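Local coordinates for protein mandelate racemase/muconate lactonizing enzyme/Enolase superfamily (Rhodobacter sphaeroides, PDB 2HZG) that belongs to the enolase superfamily, pairs an N-terminal capping domain with a barrel domain, and binds a sodium ion through three acidic residues, at residues F11-P16 and S369-Y374; G24-L29 and A333-A338; W41-A46 and F306-A311. All coordinates share one frame; numbering follows the deposited sequence.

Contact 1: F11-P16 and S369-Y374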
ATOM      1  N   PHE A  11      14.650   5.173  15.420  1.00 15.80           N
ATOM      2  CA  PHE A  11      15.371   6.435  15.335  1.00 15.36           C
ATOM      3  C   PHE A  11      14.989   7.180  14.065  1.00 15.63           C
ATOM      4  O   PHE A  11      15.344   6.766  12.971  1.00 15.16           O
ATOM      5  CB  PHE A  11      16.878   6.164  15.344  1.00 15.54           C
ATOM      6  CG  PHE A  11      17.369   5.544  16.624  1.00 14.90           C
ATOM      7  CD1 PHE A  11      17.901   6.354  17.635  1.00 15.54           C
ATOM      8  CD2 PHE A  11      17.283   4.164  16.827  1.00 14.26           C
ATOM      9  CE1 PHE A  11      18.360   5.796  18.824  1.00 16.88           C
ATOM     10  CE2 PHE A  11      17.735   3.590  18.022  1.00 15.38           C
ATOM     11  CZ  PHE A  11      18.271   4.416  19.024  1.00 16.77           C
ATOM     12  N   TYR A  12      14.249   8.277  14.230  1.00 16.09           N
ATOM     13  CA  TYR A  12      13.870   9.137  13.109  1.00 16.08           C
ATOM     14  C   TYR A  12      15.064  10.062  12.870  1.00 15.56           C
ATOM     15  O   TYR A  12      15.366  10.902  13.707  1.00 15.89           O
ATOM     16  CB  TYR A  12      12.610   9.943  13.474  1.00 15.66           C
ATOM     17  CG  TYR A  12      11.953  10.797  12.378  1.00 15.61           C
ATOM     18  CD1 TYR A  12      12.594  11.087  11.160  1.00 16.45           C
ATOM     19  CD2 TYR A  12      10.691  11.361  12.603  1.00 16.95           C
ATOM     20  CE1 TYR A  12      11.968  11.895  10.180  1.00 15.72           C
ATOM     21  CE2 TYR A  12      10.059  12.162  11.641  1.00 15.79           C
ATOM     22  CZ  TYR A  12      10.692  12.430  10.440  1.00 16.83           C
ATOM     23  OH  TYR A  12      10.044  13.227   9.502  1.00 15.79           O
ATOM     24  N   LEU A  13      15.768   9.877  11.755  1.00 15.25           N
ATOM     25  CA  LEU A  13      16.891  10.745  11.446  1.00 14.93           C
ATOM     26  C   LEU A  13      16.540  11.669  10.296  1.00 15.51           C
ATOM     27  O   LEU A  13      15.831  11.256   9.381  1.00 14.55           O
ATOM     28  CB  LEU A  13      18.140   9.922  11.082  1.00 14.78           C
ATOM     29  CG  LEU A  13      18.636   8.917  12.131  1.00 15.08           C
ATOM     30  CD1 LEU A  13      19.983   8.361  11.668  1.00 15.18           C
ATOM     31  CD2 LEU A  13      18.727   9.569  13.509  1.00 13.41           C
ATOM     32  N   SER A  14      17.069  12.896  10.319  1.00 15.55           N
ATOM     33  CA  SER A  14      16.841  13.808   9.201  1.00 16.60           C
ATOM     34  C   SER A  14      18.006  14.774   9.011  1.00 16.60           C
ATOM     35  O   SER A  14      18.592  15.236   9.981  1.00 15.79           O
ATOM     36  CB  SER A  14      15.543  14.628   9.421  1.00 16.79           C
ATOM     37  OG  SER A  14      15.219  15.411   8.281  1.00 17.31           O
ATOM     38  N   MET A  15      18.319  15.064   7.753  1.00 17.12           N
ATOM     39  CA  MET A  15      19.095  16.252   7.372  1.00 18.20           C
ATOM     40  C   MET A  15      18.398  17.489   7.963  1.00 19.35           C
ATOM     41  O   MET A  15      17.170  17.466   8.153  1.00 19.10           O
ATOM     42  CB  MET A  15      19.142  16.375   5.846  1.00 17.63           C
ATOM     43  CG  MET A  15      20.062  15.352   5.138  1.00 17.25           C
ATOM     44  SD  MET A  15      21.811  15.511   5.585  1.00 17.05           S
ATOM     45  CE  MET A  15      22.260  16.926   4.584  1.00 17.28           C
ATOM     46  N   PRO A  16      19.170  18.556   8.274  1.00 20.36           N
ATOM     47  CA  PRO A  16      18.582  19.770   8.873  1.00 21.40           C
ATOM     48  C   PRO A  16      17.524  20.419   7.974  1.00 21.81           C
ATOM     49  O   PRO A  16      16.554  20.980   8.469  1.00 21.68           O
ATOM     50  CB  PRO A  16      19.787  20.715   9.070  1.00 21.47           C
ATOM     51  CG  PRO A  16      20.999  19.892   8.897  1.00 21.69           C
ATOM     52  CD  PRO A  16      20.632  18.671   8.092  1.00 20.82           C
ATOM     53  N   SER A 369      27.386   8.282  16.389  1.00 20.27           N
ATOM     54  CA  SER A 369      27.537   9.709  16.003  1.00 20.40           C
ATOM     55  C   SER A 369      26.444  10.228  15.033  1.00 20.80           C
ATOM     56  O   SER A 369      26.060  11.392  15.106  1.00 21.48           O
ATOM     57  CB  SER A 369      28.912   9.979  15.388  1.00 19.80           C
ATOM     58  OG  SER A 369      29.114   9.219  14.217  1.00 20.54           O
ATOM     59  N   ALA A 370      25.969   9.384  14.121  1.00 20.84           N
ATOM     60  CA  ALA A 370      24.878   9.770  13.222  1.00 21.86           C
ATOM     61  C   ALA A 370      23.583   9.902  13.986  1.00 22.00           C
ATOM     62  O   ALA A 370      22.856  10.884  13.823  1.00 22.79           O
ATOM     63  CB  ALA A 370      24.720   8.772  12.049  1.00 21.16           C
ATOM     64  N   LEU A 371      23.296   8.927  14.841  1.00 22.78           N
ATOM     65  CA  LEU A 371      22.125   9.021  15.722  1.00 23.89           C
ATOM     66  C   LEU A 371      22.088  10.366  16.469  1.00 24.55           C
ATOM     67  O   LEU A 371      21.044  11.012  16.530  1.00 24.75           O
ATOM     68  CB  LEU A 371      22.053   7.836  16.693  1.00 24.17           C
ATOM     69  CG  LEU A 371      22.149   6.433  16.071  1.00 24.42           C
ATOM     70  CD1 LEU A 371      22.299   5.402  17.178  1.00 25.58           C
ATOM     71  CD2 LEU A 371      20.941   6.104  15.185  1.00 26.20           C
ATOM     72  N   ARG A 372      23.237  10.819  16.978  1.00 24.37           N
ATOM     73  CA  ARG A 372      23.280  12.078  17.729  1.00 25.04           C
ATOM     74  C   ARG A 372      23.073  13.323  16.843  1.00 24.50           C
ATOM     75  O   ARG A 372      22.295  14.220  17.172  1.00 24.23           O
ATOM     76  CB  ARG A 372      24.577  12.182  18.536  1.00 24.80           C
ATOM     77  CG  ARG A 372      24.684  13.464  19.345  1.00 29.56           C
ATOM     78  CD  ARG A 372      25.862  13.435  20.329  1.00 34.33           C
ATOM     79  NE  ARG A 372      25.701  12.400  21.352  1.00 38.35           N
ATOM     80  CZ  ARG A 372      24.912  12.499  22.428  1.00 42.01           C
ATOM     81  NH1 ARG A 372      24.855  11.488  23.294  1.00 42.73           N
ATOM     82  NH2 ARG A 372      24.179  13.598  22.649  1.00 41.77           N
ATOM     83  N   ARG A 373      23.772  13.364  15.715  1.00 23.52           N
ATOM     84  CA  ARG A 373      23.723  14.526  14.848  1.00 23.29           C
ATOM     85  C   ARG A 373      22.341  14.769  14.213  1.00 22.09           C
ATOM     86  O   ARG A 373      21.885  15.918  14.084  1.00 21.81           O
ATOM     87  CB  ARG A 373      24.756  14.348  13.747  1.00 23.57           C
ATOM     88  CG  ARG A 373      24.929  15.541  12.874  1.00 26.12           C
ATOM     89  CD  ARG A 373      26.229  15.384  12.153  1.00 32.67           C
ATOM     90  NE  ARG A 373      26.683  16.653  11.613  1.00 39.59           N
ATOM     91  CZ  ARG A 373      27.578  17.450  12.187  1.00 41.95           C
ATOM     92  NH1 ARG A 373      28.149  17.125  13.343  1.00 41.21           N
ATOM     93  NH2 ARG A 373      27.913  18.578  11.580  1.00 44.37           N
ATOM     94  N   TYR A 374      21.693  13.684  13.798  1.00 20.23           N
ATOM     95  CA  TYR A 374      20.519  13.804  12.937  1.00 19.70           C
ATOM     96  C   TYR A 374      19.187  13.438  13.593  1.00 19.36           C
ATOM     97  O   TYR A 374      18.154  13.453  12.921  1.00 18.15           O
ATOM     98  CB  TYR A 374      20.721  12.950  11.705  1.00 18.26           C
ATOM     99  CG  TYR A 374      21.939  13.323  10.882  1.00 18.95           C
ATOM    100  CD1 TYR A 374      21.903  14.406   9.978  1.00 16.70           C
ATOM    101  CD2 TYR A 374      23.104  12.561  10.953  1.00 17.12           C
ATOM    102  CE1 TYR A 374      23.004  14.729   9.202  1.00 14.76           C
ATOM    103  CE2 TYR A 374      24.213  12.876  10.173  1.00 15.97           C
ATOM    104  CZ  TYR A 374      24.154  13.960   9.302  1.00 16.62           C
ATOM    105  OH  TYR A 374      25.257  14.251   8.532  1.00 17.64           O
TER
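The ring of F11 carries the isopropyl end of L371 over one face. L371 CD2 makes a CH-pi contact there, 4.2 Å from the centroid of the F11 ring and 27° off its normal. The ring of Y374 is met differently. S14 O lies at its edge, in the ring plane, with Y374 CD1 3.4 Å from S14 O. R373 CG, from the preceding residue, lies over the centre of one face of the Y374 ring. M15 SD comes to Y374 CE1 at 3.9 Å, an oblique Met-aromatic contact. The M15 chain lies alongside the tyrosine and is bent at chi2 and chi3, which brings the sulfur to the ring.

Between the two aromatic residues sits L13. Its CB packs on Y374 CB at 4.0 Å, and its CD2 lies near Y374 C and Y374 O. The backbone closes the contact with one hydrogen bond, S14 N to Y374 O, 2.9 Å long. The same oxygen receives a CA-H...O contact from L13 CA at 3.3 Å.

The last helix of the chain, 368-374, thus packs on strand 5-14, an outermost strand of the antiparallel sheet of the N-terminal domain. The axes of strand 11-14 and helix 369-374 make an angle of 68°. Helix 336-340 packs against both: L337 touches L13 and Y374, and D340 OD2 bonds Y374 OH. On the other side of the strand, Y12 packs on helix 48-56.

Contact 2: G24-L29 and A333-A338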
ATOM      1  N   GLY A  24      15.636   9.935  -1.436  1.00 18.24           N
ATOM      2  CA  GLY A  24      15.375   9.234  -0.170  1.00 18.08           C
ATOM      3  C   GLY A  24      16.499   9.273   0.862  1.00 17.68           C
ATOM      4  O   GLY A  24      16.348   8.763   1.976  1.00 18.02           O
ATOM      5  N   SER A  25      17.632   9.875   0.516  1.00 16.71           N
ATOM      6  CA  SER A  25      18.763   9.930   1.452  1.00 15.48           C
ATOM      7  C   SER A  25      18.676  11.098   2.430  1.00 15.59           C
ATOM      8  O   SER A  25      19.536  11.241   3.301  1.00 15.57           O
ATOM      9  CB  SER A  25      20.104   9.935   0.693  1.00 16.03           C
ATOM     10  OG  SER A  25      20.346  11.187   0.069  1.00 15.16           O
ATOM     11  N   GLN A  26      17.624  11.911   2.313  1.00 15.03           N
ATOM     12  CA  GLN A  26      17.482  13.125   3.134  1.00 15.21           C
ATOM     13  C   GLN A  26      17.009  12.853   4.551  1.00 14.88           C
ATOM     14  O   GLN A  26      17.202  13.677   5.428  1.00 15.27           O
ATOM     15  CB  GLN A  26      16.526  14.119   2.473  1.00 14.69           C
ATOM     16  CG  GLN A  26      16.935  14.509   1.055  1.00 15.04           C
ATOM     17  CD  GLN A  26      16.054  15.636   0.531  1.00 17.90           C
ATOM     18  OE1 GLN A  26      16.244  16.791   0.896  1.00 17.43           O
ATOM     19  NE2 GLN A  26      15.099  15.302  -0.330  1.00 14.07           N
ATOM     20  N   ASP A  27      16.362  11.712   4.754  1.00 14.23           N
ATOM     21  CA  ASP A  27      15.941  11.310   6.082  1.00 15.25           C
ATOM     22  C   ASP A  27      15.982   9.793   6.170  1.00 14.88           C
ATOM     23  O   ASP A  27      16.304   9.134   5.170  1.00 15.11           O
ATOM     24  CB  ASP A  27      14.593  11.964   6.516  1.00 15.46           C
ATOM     25  CG  ASP A  27      13.358  11.264   5.967  1.00 17.15           C
ATOM     26  OD1 ASP A  27      13.468  10.344   5.148  1.00 17.40           O
ATOM     27  OD2 ASP A  27      12.242  11.633   6.404  1.00 18.38           O
ATOM     28  N   ALA A  28      15.751   9.249   7.360  1.00 14.41           N
ATOM     29  CA  ALA A  28      15.837   7.802   7.563  1.00 14.60           C
ATOM     30  C   ALA A  28      15.044   7.388   8.785  1.00 14.59           C
ATOM     31  O   ALA A  28      14.860   8.170   9.714  1.00 15.05           O
ATOM     32  CB  ALA A  28      17.319   7.334   7.718  1.00 13.36           C
ATOM     33  N   LEU A  29      14.566   6.150   8.771  1.00 14.79           N
ATOM     34  CA  LEU A  29      14.078   5.533   9.990  1.00 15.65           C
ATOM     35  C   LEU A  29      14.940   4.301  10.258  1.00 15.20           C
ATOM     36  O   LEU A  29      14.868   3.323   9.521  1.00 15.72           O
ATOM     37  CB  LEU A  29      12.584   5.176   9.921  1.00 15.24           C
ATOM     38  CG  LEU A  29      12.043   4.532  11.224  1.00 16.60           C
ATOM     39  CD1 LEU A  29      12.085   5.478  12.426  1.00 15.09           C
ATOM     40  CD2 LEU A  29      10.628   4.039  11.017  1.00 15.76           C
ATOM     41  N   ALA A 333      25.739  10.128  -5.088  1.00 19.34           N
ATOM     42  CA  ALA A 333      25.726  11.458  -4.469  1.00 18.75           C
ATOM     43  C   ALA A 333      24.735  11.539  -3.295  1.00 18.56           C
ATOM     44  O   ALA A 333      23.908  12.458  -3.246  1.00 17.22           O
ATOM     45  CB  ALA A 333      25.425  12.569  -5.526  1.00 19.50           C
ATOM     46  N   PRO A 334      24.845  10.607  -2.316  1.00 18.02           N
ATOM     47  CA  PRO A 334      23.846  10.650  -1.246  1.00 18.02           C
ATOM     48  C   PRO A 334      24.035  11.863  -0.317  1.00 18.01           C
ATOM     49  O   PRO A 334      25.149  12.413  -0.224  1.00 17.32           O
ATOM     50  CB  PRO A 334      24.068   9.324  -0.493  1.00 18.36           C
ATOM     51  CG  PRO A 334      25.485   8.977  -0.735  1.00 19.05           C
ATOM     52  CD  PRO A 334      25.852   9.543  -2.104  1.00 18.05           C
ATOM     53  N   GLN A 335      22.960  12.280   0.351  1.00 16.88           N
ATOM     54  CA  GLN A 335      23.069  13.273   1.411  1.00 17.62           C
ATOM     55  C   GLN A 335      24.019  12.783   2.504  1.00 16.71           C
ATOM     56  O   GLN A 335      24.216  11.588   2.677  1.00 15.68           O
ATOM     57  CB  GLN A 335      21.713  13.607   2.039  1.00 17.57           C
ATOM     58  CG  GLN A 335      20.696  14.180   1.062  1.00 21.80           C
ATOM     59  CD  GLN A 335      21.196  15.407   0.334  1.00 23.48           C
ATOM     60  OE1 GLN A 335      21.912  16.238   0.896  1.00 27.49           O
ATOM     61  NE2 GLN A 335      20.822  15.527  -0.922  1.00 24.90           N
ATOM     62  N   GLN A 336      24.614  13.729   3.216  1.00 16.92           N
ATOM     63  CA  GLN A 336      25.559  13.420   4.281  1.00 16.10           C
ATOM     64  C   GLN A 336      24.977  12.455   5.311  1.00 16.05           C
ATOM     65  O   GLN A 336      25.706  11.618   5.855  1.00 15.65           O
ATOM     66  CB  GLN A 336      26.039  14.699   4.994  1.00 16.33           C
ATOM     67  CG  GLN A 336      27.305  14.445   5.844  1.00 15.41           C
ATOM     68  CD  GLN A 336      28.485  14.064   4.980  1.00 15.93           C
ATOM     69  OE1 GLN A 336      28.723  14.684   3.944  1.00 18.49           O
ATOM     70  NE2 GLN A 336      29.232  13.051   5.389  1.00 15.27           N
ATOM     71  N   LEU A 337      23.676  12.582   5.592  1.00 15.56           N
ATOM     72  CA  LEU A 337      23.017  11.676   6.533  1.00 15.38           C
ATOM     73  C   LEU A 337      23.297  10.237   6.161  1.00 15.31           C
ATOM     74  O   LEU A 337      23.747   9.469   7.001  1.00 15.69           O
ATOM     75  CB  LEU A 337      21.492  11.922   6.613  1.00 15.40           C
ATOM     76  CG  LEU A 337      20.650  10.863   7.354  1.00 14.17           C
ATOM     77  CD1 LEU A 337      21.130  10.587   8.786  1.00 14.08           C
ATOM     78  CD2 LEU A 337      19.158  11.257   7.344  1.00 13.58           C
ATOM     79  N   ALA A 338      23.051   9.882   4.899  1.00 15.52           N
ATOM     80  CA  ALA A 338      23.224   8.503   4.426  1.00 15.81           C
ATOM     81  C   ALA A 338      24.659   8.002   4.564  1.00 16.23           C
ATOM     82  O   ALA A 338      24.881   6.843   4.960  1.00 16.60           O
ATOM     83  CB  ALA A 338      22.745   8.368   2.979  1.00 14.70           C
TER
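P334 meets S25 at the start of the contact, CB to CB at 4.2 Å. Q335 follows and carries the polar link. Its backbone N donates to S25 OG over 2.8 Å, and the bond is nearly straight (168° at the hydrogen). With chi1 at 73°, S25 OG stands between its own backbone N and carbonyl carbon, and from there it faces the Q335 N-H. D23 OD1 is a second hydrogen-bond partner of this hydroxyl. Q335 is also the N-cap residue of helix 336-340, so the serine grips the chain right where the helix starts.

The Q335 side chain bends at chi2 and runs alongside Q26, pointing the same way. Their CG atoms touch, Q335 CG to Q26 CG at 3.8 Å, while the two amide planes are 48° apart. The amides bond elsewhere: Q335 NE2 to D23 OD2, and Q26 OE1 to T19 N.

L337 points toward segment 24-29. Its CD2 packs on the backbone, with L337 CD2 3.5 Å from D27 CA and also close to Q26 O and A28 CB. L337 CB lies near S25 O. A338 ends the run with methyl packing, A338 CB to S25 CB at 3.8 Å.

D27 OD2 hydrogen-bonds S60 OG of the second subunit. The contact joins the N-terminal domain to the region after barrel strand 327-331, an interdomain contact of the enolase superfamily fold. It ties the turn leading into strand 27-35 to the start of helix 336-340, while D27 packs on P48 of helix 48-56.

Contact 3: W41-A46 and F306-A311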
ATOM      1  N   TRP A  41      20.605  -4.049  13.451  1.00 15.26           N
ATOM      2  CA  TRP A  41      20.105  -2.789  12.932  1.00 14.94           C
ATOM      3  C   TRP A  41      19.499  -2.999  11.573  1.00 14.70           C
ATOM      4  O   TRP A  41      19.968  -3.837  10.784  1.00 13.56           O
ATOM      5  CB  TRP A  41      21.240  -1.776  12.772  1.00 15.24           C
ATOM      6  CG  TRP A  41      21.683  -1.140  14.022  1.00 14.94           C
ATOM      7  CD1 TRP A  41      22.687  -1.583  14.858  1.00 15.57           C
ATOM      8  CD2 TRP A  41      21.189   0.081  14.593  1.00 16.47           C
ATOM      9  NE1 TRP A  41      22.839  -0.706  15.912  1.00 15.69           N
ATOM     10  CE2 TRP A  41      21.936   0.320  15.780  1.00 14.90           C
ATOM     11  CE3 TRP A  41      20.192   1.005  14.220  1.00 17.40           C
ATOM     12  CZ2 TRP A  41      21.719   1.437  16.591  1.00 15.27           C
ATOM     13  CZ3 TRP A  41      19.975   2.116  15.039  1.00 15.42           C
ATOM     14  CH2 TRP A  41      20.730   2.315  16.216  1.00 16.37           C
ATOM     15  N   GLY A  42      18.482  -2.194  11.290  1.00 14.36           N
ATOM     16  CA  GLY A  42      17.883  -2.151   9.964  1.00 14.39           C
ATOM     17  C   GLY A  42      17.430  -0.731   9.643  1.00 14.47           C
ATOM     18  O   GLY A  42      17.484   0.156  10.497  1.00 13.68           O
ATOM     19  N   GLU A  43      16.985  -0.527   8.407  1.00 14.71           N
ATOM     20  CA  GLU A  43      16.553   0.776   7.946  1.00 15.79           C
ATOM     21  C   GLU A  43      15.268   0.615   7.105  1.00 15.61           C
ATOM     22  O   GLU A  43      15.199  -0.234   6.210  1.00 15.62           O
ATOM     23  CB  GLU A  43      17.670   1.429   7.122  1.00 15.82           C
ATOM     24  CG  GLU A  43      17.363   2.848   6.594  1.00 18.73           C
ATOM     25  CD  GLU A  43      18.571   3.462   5.877  1.00 23.22           C
ATOM     26  OE1 GLU A  43      19.722   3.075   6.209  1.00 22.52           O
ATOM     27  OE2 GLU A  43      18.369   4.318   4.979  1.00 24.84           O
ATOM     28  N   CYS A  44      14.253   1.418   7.426  1.00 16.05           N
ATOM     29  CA  CYS A  44      13.021   1.454   6.630  1.00 17.09           C
ATOM     30  C   CYS A  44      13.175   2.536   5.566  1.00 17.76           C
ATOM     31  O   CYS A  44      13.524   3.673   5.884  1.00 18.48           O
ATOM     32  CB  CYS A  44      11.817   1.817   7.510  1.00 16.28           C
ATOM     33  SG  CYS A  44      11.563   0.753   8.927  1.00 16.19           S
ATOM     34  N   GLU A  45      12.924   2.189   4.311  1.00 18.08           N
ATOM     35  CA  GLU A  45      12.929   3.209   3.264  1.00 18.90           C
ATOM     36  C   GLU A  45      11.491   3.704   3.108  1.00 18.50           C
ATOM     37  O   GLU A  45      10.740   3.259   2.240  1.00 19.06           O
ATOM     38  CB  GLU A  45      13.523   2.680   1.940  1.00 18.63           C
ATOM     39  CG  GLU A  45      13.556   3.725   0.807  1.00 21.33           C
ATOM     40  CD  GLU A  45      14.165   5.095   1.195  1.00 25.34           C
ATOM     41  OE1 GLU A  45      14.996   5.175   2.128  1.00 25.72           O
ATOM     42  OE2 GLU A  45      13.811   6.109   0.537  1.00 27.38           O
ATOM     43  N   ALA A  46      11.109   4.624   3.982  1.00 17.83           N
ATOM     44  CA  ALA A  46       9.707   4.884   4.215  1.00 17.38           C
ATOM     45  C   ALA A  46       9.615   6.204   4.925  1.00 17.45           C
ATOM     46  O   ALA A  46      10.615   6.686   5.477  1.00 17.86           O
ATOM     47  CB  ALA A  46       9.128   3.794   5.116  1.00 17.31           C
ATOM     48  N   PHE A 306      19.142   3.990  -2.855  1.00 15.72           N
ATOM     49  CA  PHE A 306      19.526   5.381  -3.085  1.00 16.89           C
ATOM     50  C   PHE A 306      20.059   6.039  -1.791  1.00 16.66           C
ATOM     51  O   PHE A 306      20.235   7.261  -1.724  1.00 16.15           O
ATOM     52  CB  PHE A 306      18.332   6.181  -3.678  1.00 16.66           C
ATOM     53  CG  PHE A 306      18.751   7.332  -4.574  1.00 16.78           C
ATOM     54  CD1 PHE A 306      19.415   7.091  -5.786  1.00 16.35           C
ATOM     55  CD2 PHE A 306      18.468   8.650  -4.217  1.00 17.06           C
ATOM     56  CE1 PHE A 306      19.774   8.135  -6.619  1.00 15.15           C
ATOM     57  CE2 PHE A 306      18.857   9.725  -5.046  1.00 17.89           C
ATOM     58  CZ  PHE A 306      19.517   9.455  -6.244  1.00 17.18           C
ATOM     59  N   THR A 307      20.325   5.226  -0.772  1.00 16.37           N
ATOM     60  CA  THR A 307      20.526   5.769   0.571  1.00 17.44           C
ATOM     61  C   THR A 307      21.836   5.268   1.226  1.00 17.62           C
ATOM     62  O   THR A 307      22.881   5.255   0.556  1.00 18.70           O
ATOM     63  CB  THR A 307      19.257   5.536   1.450  1.00 18.03           C
ATOM     64  OG1 THR A 307      18.969   4.133   1.487  1.00 19.79           O
ATOM     65  CG2 THR A 307      18.059   6.265   0.845  1.00 17.37           C
ATOM     66  N   SER A 308      21.799   4.895   2.510  1.00 16.30           N
ATOM     67  CA  SER A 308      23.017   4.541   3.270  1.00 15.19           C
ATOM     68  C   SER A 308      23.654   3.215   2.811  1.00 14.62           C
ATOM     69  O   SER A 308      23.069   2.445   2.059  1.00 13.88           O
ATOM     70  CB  SER A 308      22.704   4.436   4.767  1.00 14.95           C
ATOM     71  OG  SER A 308      21.990   3.220   5.023  1.00 15.39           O
ATOM     72  N   HIS A 309      24.850   2.917   3.304  1.00 14.19           N
ATOM     73  CA  HIS A 309      25.414   1.597   3.018  1.00 13.96           C
ATOM     74  C   HIS A 309      24.769   0.491   3.838  1.00 13.32           C
ATOM     75  O   HIS A 309      24.874  -0.656   3.466  1.00 13.52           O
ATOM     76  CB  HIS A 309      26.934   1.577   3.164  1.00 13.90           C
ATOM     77  CG  HIS A 309      27.640   2.196   2.001  1.00 16.67           C
ATOM     78  ND1 HIS A 309      28.863   1.755   1.549  1.00 15.75           N
ATOM     79  CD2 HIS A 309      27.276   3.208   1.176  1.00 18.39           C
ATOM     80  CE1 HIS A 309      29.231   2.476   0.502  1.00 19.24           C
ATOM     81  NE2 HIS A 309      28.288   3.367   0.258  1.00 20.12           N
ATOM     82  N   LEU A 310      24.090   0.828   4.930  1.00 13.60           N
ATOM     83  CA  LEU A 310      23.288  -0.190   5.630  1.00 14.32           C
ATOM     84  C   LEU A 310      22.159  -0.707   4.710  1.00 13.85           C
ATOM     85  O   LEU A 310      21.956  -1.912   4.578  1.00 13.16           O
ATOM     86  CB  LEU A 310      22.728   0.345   6.949  1.00 14.15           C
ATOM     87  CG  LEU A 310      21.872  -0.639   7.777  1.00 17.00           C
ATOM     88  CD1 LEU A 310      22.721  -1.841   8.268  1.00 16.65           C
ATOM     89  CD2 LEU A 310      21.170   0.092   8.938  1.00 15.94           C
ATOM     90  N   ALA A 311      21.444   0.228   4.086  1.00 13.49           N
ATOM     91  CA  ALA A 311      20.433  -0.074   3.050  1.00 13.59           C
ATOM     92  C   ALA A 311      21.057  -0.801   1.868  1.00 12.78           C
ATOM     93  O   ALA A 311      20.483  -1.767   1.368  1.00 12.55           O
ATOM     94  CB  ALA A 311      19.736   1.220   2.588  1.00 12.01           C
TER
HETATM   95  O   HOH W   1      19.934   6.375   4.481  1.00 25.23           O
HETATM   96  O   HOH W   2      16.717   3.355   2.859  1.00 29.20           O
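L310 lays its CD2 branch over the backbone of G42, 3.9 Å from G42 C, and reaches W41 CB at 4.3 Å. This is the apolar half of the contact.

The polar half is built on E43. Its chain is extended, with CG anti to the backbone N (chi1 -178°) and chi2 at 176°, which carries the carboxylate across to the start of helix 309-316. S308 OG donates to E43 OE1 over 2.6 Å, and OE1 receives it on its syn lone pair. S308 is the N-cap of that helix, and its OG accepts from A311 N in a straight capping bond (175° at the hydrogen). The serine hydroxyl therefore links the strand carboxylate to the first turn of the helix. The methyl of A311 lies beside the carboxylate, about 4.1 Å from both E43 OE1 and E43 OE2.

Two waters extend the network. One donates to E43 OE2 at 2.6 Å and accepts a weak bond from S308 N. The other sits among E43 OE2, E45 OE1 and T307 OG1. T307 also meets E45 through its methyl, T307 CG2 to E45 OE1 at 3.5 Å. The side chain of E45 is about 10 Å from a bound sodium ion.

The pairing belongs to the two-domain architecture of the enolase superfamily. The last strand of the N-terminal domain sheet, 38-44, docks on the loop and helix after barrel strand 300-303.

Overall arrangement
All three contacts join the three-stranded sheet of the N-terminal domain to later parts of the chain. Strands 5-14, 27-35 and 38-44 supply one side each, in sequence order. Their partners come in reverse order: 306-311 in contact 3, 333-338 in contact 2, 369-374 in contact 1. Contact 3 thus falls within the chain span of contact 2, and contact 2 within that of contact 1. The centres of contacts 1 and 2 are about 10 Å apart, those of 2 and 3 about 9 Å, and those of 1 and 3 about 13 Å. Contacts 2 and 3 hold the sheet against the barrel domain; contact 1 adds the last helix, 368-374.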